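Side-chain contacts in protein (alpha-2u-globulin) (Rattus norvegicus, PDB 2A2U), which probably binds small hydrophobic molecules inside its lipocalin beta-barrel, including an inducer of hyaline droplets: residues A[149-152]-A[153-157]; A[167-170]-A[171-174]. One frame throughout, in Å; residues are numbered along the deposited sequence.

Contact 1 of 2, residues A[149-152]-A[153-157]; sequences IKEK and FAKLC
CG of Lys-155 stands opposite its own carbonyl carbon (chi1 -73°) and the rest of the chain is extended, while Glu-151 bends at chi2 (-60°); the two side chains cross obliquely, one helical turn apart. Glu-151 is poorly ordered, so its exact approach to Lys-155 is approximate. The carboxylate oxygen OE1 of Glu-151 rests against the aliphatic stem of Lys-155, 3.3 Å from CE and 3.6 Å from CG, and not against its ammonium. The latter lies farther along, with Lys-155 NZ 4.1 Å from Glu-151 OE1, so attraction here is probably modest. OE2 of Glu-151 forms a salt bridge with Arg-164. In the backbone, Lys-155 N donates to Glu-151 O at 2.9 Å. Next along the helix, Leu-156 N donates to Lys-152 O at 3.1 Å, and the branch carbon CG of Leu-156 comes within 3.4 Å of the same oxygen. All of this belongs to helix 147-158, the alpha-helix that packs on the outside of the barrel in the lipocalin fold. Its inner side is apolar: Phe-153 reaches Val-42, Met-136 and Leu-138, Ile-149 meets Leu-138, and Leu-156 lies on Met-121 and Met-136. One face of the Phe-153 ring also receives Cys-157 SG from the following turn, 3.6 Å above the ring plane and displaced toward the rim. On the polar flanks the lysines make salt bridges outside the segments, Lys-152 NZ with Glu-21 and Lys-150 NZ with Asp-144. Ala-154, with only a methyl group, sets its CB 3.3 Å from Glu-151 O, and its backbone N donates to Lys-150 O.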
ATOM      1  N   ILE A 149     -30.407  18.444  10.573  1.00 29.59           N
ATOM      2  CA  ILE A 149     -29.566  17.470   9.887  1.00 29.59           C
ATOM      3  C   ILE A 149     -29.206  16.366  10.865  1.00 29.59           C
ATOM      4  O   ILE A 149     -29.240  15.185  10.525  1.00 29.59           O
ATOM      5  CB  ILE A 149     -28.258  18.099   9.355  1.00 33.07           C
ATOM      6  CG1 ILE A 149     -28.553  19.352   8.540  1.00 33.07           C
ATOM      7  CG2 ILE A 149     -27.527  17.107   8.479  1.00 33.07           C
ATOM      8  CD1 ILE A 149     -29.510  19.119   7.403  1.00 33.07           C
ATOM      9  N   LYS A 150     -28.919  16.756  12.099  1.00 26.88           N
ATOM     10  CA  LYS A 150     -28.552  15.791  13.115  1.00 26.88           C
ATOM     11  C   LYS A 150     -29.696  14.855  13.496  1.00 26.88           C
ATOM     12  O   LYS A 150     -29.451  13.732  13.931  1.00 26.88           O
ATOM     13  CB  LYS A 150     -28.003  16.494  14.349  1.00 22.87           C
ATOM     14  CG  LYS A 150     -26.784  17.325  14.071  1.00 22.87           C
ATOM     15  CD  LYS A 150     -26.183  17.794  15.368  1.00 22.87           C
ATOM     16  CE  LYS A 150     -25.101  18.823  15.139  1.00 22.87           C
ATOM     17  NZ  LYS A 150     -24.504  19.260  16.430  1.00 22.87           N
ATOM     18  N   GLU A 151     -30.937  15.305  13.323  1.00 41.94           N
ATOM     19  CA  GLU A 151     -32.099  14.479  13.648  1.00 41.94           C
ATOM     20  C   GLU A 151     -32.302  13.424  12.579  1.00 41.94           C
ATOM     21  O   GLU A 151     -32.511  12.254  12.890  1.00 41.94           O
ATOM     22  CB  GLU A 151     -33.362  15.326  13.738  1.00134.93           C
ATOM     23  CG  GLU A 151     -34.055  15.287  15.085  1.00134.93           C
ATOM     24  CD  GLU A 151     -34.497  13.901  15.508  1.00134.93           C
ATOM     25  OE1 GLU A 151     -34.914  13.090  14.653  1.00134.93           O
ATOM     26  OE2 GLU A 151     -34.455  13.635  16.723  1.00134.93           O
ATOM     27  N   LYS A 152     -32.290  13.860  11.321  1.00 37.22           N
ATOM     28  CA  LYS A 152     -32.452  12.975  10.173  1.00 37.22           C
ATOM     29  C   LYS A 152     -31.432  11.846  10.272  1.00 37.22           C
ATOM     30  O   LYS A 152     -31.733  10.689   9.985  1.00 37.22           O
ATOM     31  CB  LYS A 152     -32.240  13.763   8.874  1.00101.89           C
ATOM     32  CG  LYS A 152     -31.910  12.904   7.653  1.00101.89           C
ATOM     33  CD  LYS A 152     -31.676  13.747   6.404  1.00101.89           C
ATOM     34  CE  LYS A 152     -32.974  14.364   5.908  1.00101.89           C
ATOM     35  NZ  LYS A 152     -32.837  15.208   4.678  1.00101.89           N
ATOM     36  N   PHE A 153     -30.222  12.200  10.691  1.00 33.63           N
ATOM     37  CA  PHE A 153     -29.148  11.239  10.839  1.00 33.63           C
ATOM     38  C   PHE A 153     -29.445  10.306  12.000  1.00 33.63           C
ATOM     39  O   PHE A 153     -29.262   9.100  11.883  1.00 33.63           O
ATOM     40  CB  PHE A 153     -27.812  11.963  11.049  1.00 25.91           C
ATOM     41  CG  PHE A 153     -26.651  11.041  11.294  1.00 25.91           C
ATOM     42  CD1 PHE A 153     -26.115  10.275  10.263  1.00 25.91           C
ATOM     43  CD2 PHE A 153     -26.110  10.917  12.568  1.00 25.91           C
ATOM     44  CE1 PHE A 153     -25.064   9.403  10.502  1.00 25.91           C
ATOM     45  CE2 PHE A 153     -25.058  10.044  12.810  1.00 25.91           C
ATOM     46  CZ  PHE A 153     -24.538   9.286  11.775  1.00 25.91           C
ATOM     47  N   ALA A 154     -29.910  10.869  13.113  1.00 29.77           N
ATOM     48  CA  ALA A 154     -30.239  10.083  14.299  1.00 29.77           C
ATOM     49  C   ALA A 154     -31.268   9.018  13.947  1.00 29.77           C
ATOM     50  O   ALA A 154     -31.226   7.913  14.475  1.00 29.77           O
ATOM     51  CB  ALA A 154     -30.769  10.981  15.402  1.00 25.33           C
ATOM     52  N   LYS A 155     -32.176   9.357  13.038  1.00 48.91           N
ATOM     53  CA  LYS A 155     -33.211   8.436  12.589  1.00 48.91           C
ATOM     54  C   LYS A 155     -32.633   7.300  11.745  1.00 48.91           C
ATOM     55  O   LYS A 155     -32.935   6.132  11.982  1.00 48.91           O
ATOM     56  CB  LYS A 155     -34.292   9.182  11.806  1.00 95.43           C
ATOM     57  CG  LYS A 155     -35.185  10.043  12.680  1.00 95.43           C
ATOM     58  CD  LYS A 155     -36.189  10.821  11.849  1.00 95.43           C
ATOM     59  CE  LYS A 155     -37.129  11.626  12.734  1.00 95.43           C
ATOM     60  NZ  LYS A 155     -37.969  12.563  11.935  1.00 95.43           N
ATOM     61  N   LEU A 156     -31.803   7.637  10.761  1.00 33.00           N
ATOM     62  CA  LEU A 156     -31.190   6.623   9.909  1.00 33.00           C
ATOM     63  C   LEU A 156     -30.406   5.623  10.750  1.00 33.00           C
ATOM     64  O   LEU A 156     -30.386   4.440  10.444  1.00 33.00           O
ATOM     65  CB  LEU A 156     -30.260   7.269   8.889  1.00 28.69           C
ATOM     66  CG  LEU A 156     -30.887   8.167   7.836  1.00 28.69           C
ATOM     67  CD1 LEU A 156     -29.811   8.708   6.919  1.00 28.69           C
ATOM     68  CD2 LEU A 156     -31.889   7.377   7.049  1.00 28.69           C
ATOM     69  N   CYS A 157     -29.765   6.098  11.811  1.00 29.17           N
ATOM     70  CA  CYS A 157     -29.009   5.214  12.679  1.00 29.17           C
ATOM     71  C   CYS A 157     -29.942   4.182  13.257  1.00 29.17           C
ATOM     72  O   CYS A 157     -29.643   2.994  13.263  1.00 29.17           O
ATOM     73  CB  CYS A 157     -28.358   5.992  13.809  1.00 24.12           C
ATOM     74  SG  CYS A 157     -27.020   7.023  13.258  1.00 24.12           S
TER

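Contact 2 of 2, residues A[167-170]-A[171-174]; sequences IIDL and TKTD
Asp-169 OD1 is gripped twice by Thr-171, by the hydroxyl OG1 at 2.5 Å, a short contact whose exact length should not be pressed, and by the backbone N at 3.0 Å. Both donors approach from the same face of the carboxylate, the hydroxyl from above its plane and the N-H on the anti side but well out of the plane. Thr-171 OG1 sits between its own backbone N and carbonyl carbon (chi1 61°), and that rotation turns the hydroxyl to the same oxygen that the N-H already uses. Two bonds to a single oxygen probably limit how far the carboxylate can turn. The other oxygen, Asp-169 OD2, faces the aliphatic part of Lys-172, whose CD lies 3.6 Å away as the side chains cross at about a right angle; Lys-172 NZ stays 4.1 Å from Asp-169 OD2, and this lysine is poorly ordered. A firmer charge partner is Lys-150. With an alanine in place of Asp-169, the N-H and hydroxyl of Thr-171 would probably lose their shared acceptor and Lys-150 one of its anionic partners. A second double grip follows: Thr-173 brings both OG1 and N to Leu-170 O, each at 3.2 Å and from the same face of the carbonyl, the N-H lying far out of its plane. Meanwhile the buried Leu-170 side chain leads to Ser-40 and Val-43. The chain thus leaves strand 167-169 through an Asx turn, Asp-169 to Thr-171, that overlaps a type I beta turn spanning Leu-170 to Thr-173.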
ATOM      1  N   ILE A 167     -25.134   6.965  19.568  1.00 35.88           N
ATOM      2  CA  ILE A 167     -24.937   8.057  18.627  1.00 35.88           C
ATOM      3  C   ILE A 167     -24.164   9.128  19.389  1.00 35.88           C
ATOM      4  O   ILE A 167     -24.643   9.634  20.392  1.00 35.88           O
ATOM      5  CB  ILE A 167     -26.285   8.625  18.149  1.00 18.25           C
ATOM      6  CG1 ILE A 167     -27.157   7.495  17.600  1.00 18.25           C
ATOM      7  CG2 ILE A 167     -26.067   9.619  17.038  1.00 18.25           C
ATOM      8  CD1 ILE A 167     -28.501   7.950  17.039  1.00 18.25           C
ATOM      9  N   ILE A 168     -22.949   9.431  18.950  1.00 29.61           N
ATOM     10  CA  ILE A 168     -22.113  10.418  19.626  1.00 29.61           C
ATOM     11  C   ILE A 168     -21.896  11.691  18.820  1.00 29.61           C
ATOM     12  O   ILE A 168     -21.524  11.632  17.654  1.00 29.61           O
ATOM     13  CB  ILE A 168     -20.739   9.822  19.998  1.00 19.42           C
ATOM     14  CG1 ILE A 168     -20.914   8.660  20.983  1.00 19.42           C
ATOM     15  CG2 ILE A 168     -19.845  10.896  20.595  1.00 19.42           C
ATOM     16  CD1 ILE A 168     -19.613   7.984  21.421  1.00 19.42           C
ATOM     17  N   ASP A 169     -22.167  12.835  19.446  1.00 32.87           N
ATOM     18  CA  ASP A 169     -21.999  14.143  18.817  1.00 32.87           C
ATOM     19  C   ASP A 169     -20.590  14.647  19.146  1.00 32.87           C
ATOM     20  O   ASP A 169     -20.323  15.086  20.268  1.00 32.87           O
ATOM     21  CB  ASP A 169     -23.065  15.116  19.344  1.00 34.11           C
ATOM     22  CG  ASP A 169     -23.043  16.475  18.640  1.00 34.11           C
ATOM     23  OD1 ASP A 169     -22.076  16.783  17.913  1.00 34.11           O
ATOM     24  OD2 ASP A 169     -24.006  17.249  18.816  1.00 34.11           O
ATOM     25  N   LEU A 170     -19.705  14.603  18.152  1.00 29.62           N
ATOM     26  CA  LEU A 170     -18.320  15.018  18.335  1.00 29.62           C
ATOM     27  C   LEU A 170     -18.092  16.520  18.359  1.00 29.62           C
ATOM     28  O   LEU A 170     -16.986  16.957  18.683  1.00 29.62           O
ATOM     29  CB  LEU A 170     -17.428  14.409  17.255  1.00 18.74           C
ATOM     30  CG  LEU A 170     -17.332  12.894  17.112  1.00 18.74           C
ATOM     31  CD1 LEU A 170     -16.398  12.571  15.969  1.00 18.74           C
ATOM     32  CD2 LEU A 170     -16.819  12.279  18.392  1.00 18.74           C
ATOM     33  N   THR A 171     -19.111  17.308  18.013  1.00 40.09           N
ATOM     34  CA  THR A 171     -18.966  18.764  17.997  1.00 40.09           C
ATOM     35  C   THR A 171     -18.697  19.359  19.368  1.00 40.09           C
ATOM     36  O   THR A 171     -18.168  20.459  19.477  1.00 40.09           O
ATOM     37  CB  THR A 171     -20.189  19.463  17.404  1.00 28.85           C
ATOM     38  OG1 THR A 171     -21.344  19.159  18.190  1.00 28.85           O
ATOM     39  CG2 THR A 171     -20.405  19.026  15.978  1.00 28.85           C
ATOM     40  N   LYS A 172     -19.071  18.637  20.409  1.00 64.41           N
ATOM     41  CA  LYS A 172     -18.862  19.124  21.742  1.00 64.41           C
ATOM     42  C   LYS A 172     -17.482  18.811  22.327  1.00 64.41           C
ATOM     43  O   LYS A 172     -17.003  19.533  23.203  1.00 64.41           O
ATOM     44  CB  LYS A 172     -19.988  18.617  22.617  1.00121.36           C
ATOM     45  CG  LYS A 172     -21.352  19.154  22.328  1.00121.36           C
ATOM     46  CD  LYS A 172     -22.474  18.086  21.977  1.00121.36           C
ATOM     47  CE  LYS A 172     -23.880  18.610  22.436  1.00121.36           C
ATOM     48  NZ  LYS A 172     -24.828  17.543  22.822  1.00121.36           N
ATOM     49  N   THR A 173     -16.797  17.843  21.718  1.00 44.70           N
ATOM     50  CA  THR A 173     -15.454  17.430  22.134  1.00 44.70           C
ATOM     51  C   THR A 173     -14.310  18.011  21.286  1.00 44.70           C
ATOM     52  O   THR A 173     -14.536  18.790  20.355  1.00 44.70           O
ATOM     53  CB  THR A 173     -15.307  15.885  22.118  1.00 59.84           C
ATOM     54  OG1 THR A 173     -15.035  15.428  20.784  1.00 59.84           O
ATOM     55  CG2 THR A 173     -16.587  15.213  22.608  1.00 59.84           C
ATOM     56  N   ASP A 174     -13.079  17.639  21.640  1.00 62.91           N
ATOM     57  CA  ASP A 174     -11.905  18.096  20.907  1.00 62.91           C
ATOM     58  C   ASP A 174     -11.724  17.224  19.689  1.00 62.91           C
ATOM     59  O   ASP A 174     -11.385  16.043  19.802  1.00 62.91           O
ATOM     60  CB  ASP A 174     -10.632  18.016  21.753  1.00 78.64           C
ATOM     61  CG  ASP A 174      -9.372  18.298  20.939  1.00 78.64           C
ATOM     62  OD1 ASP A 174      -9.394  19.230  20.102  1.00 78.64           O
ATOM     63  OD2 ASP A 174      -8.361  17.588  21.124  1.00 78.64           O
TER

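In the fold
Contact 1 comes first along the chain, on helix 147-158, and contact 2 follows at the end of strand 167-169, the next regular element; their centres are about 14 Å apart. The two meet directly: Lys-150 NZ of the helix forms a salt bridge with Asp-169 OD2 at 3.2 Å, and Ile-167 CD1 packs on Ala-154 O and on Cys-157 CB. Both also rest on strand 36-44, to which strand 167-169 pairs antiparallel, while the helix additionally covers strands 119-128 and 131-140. Helix and C-terminal strand are thereby tied side by side to the wall of one lipocalin barrel.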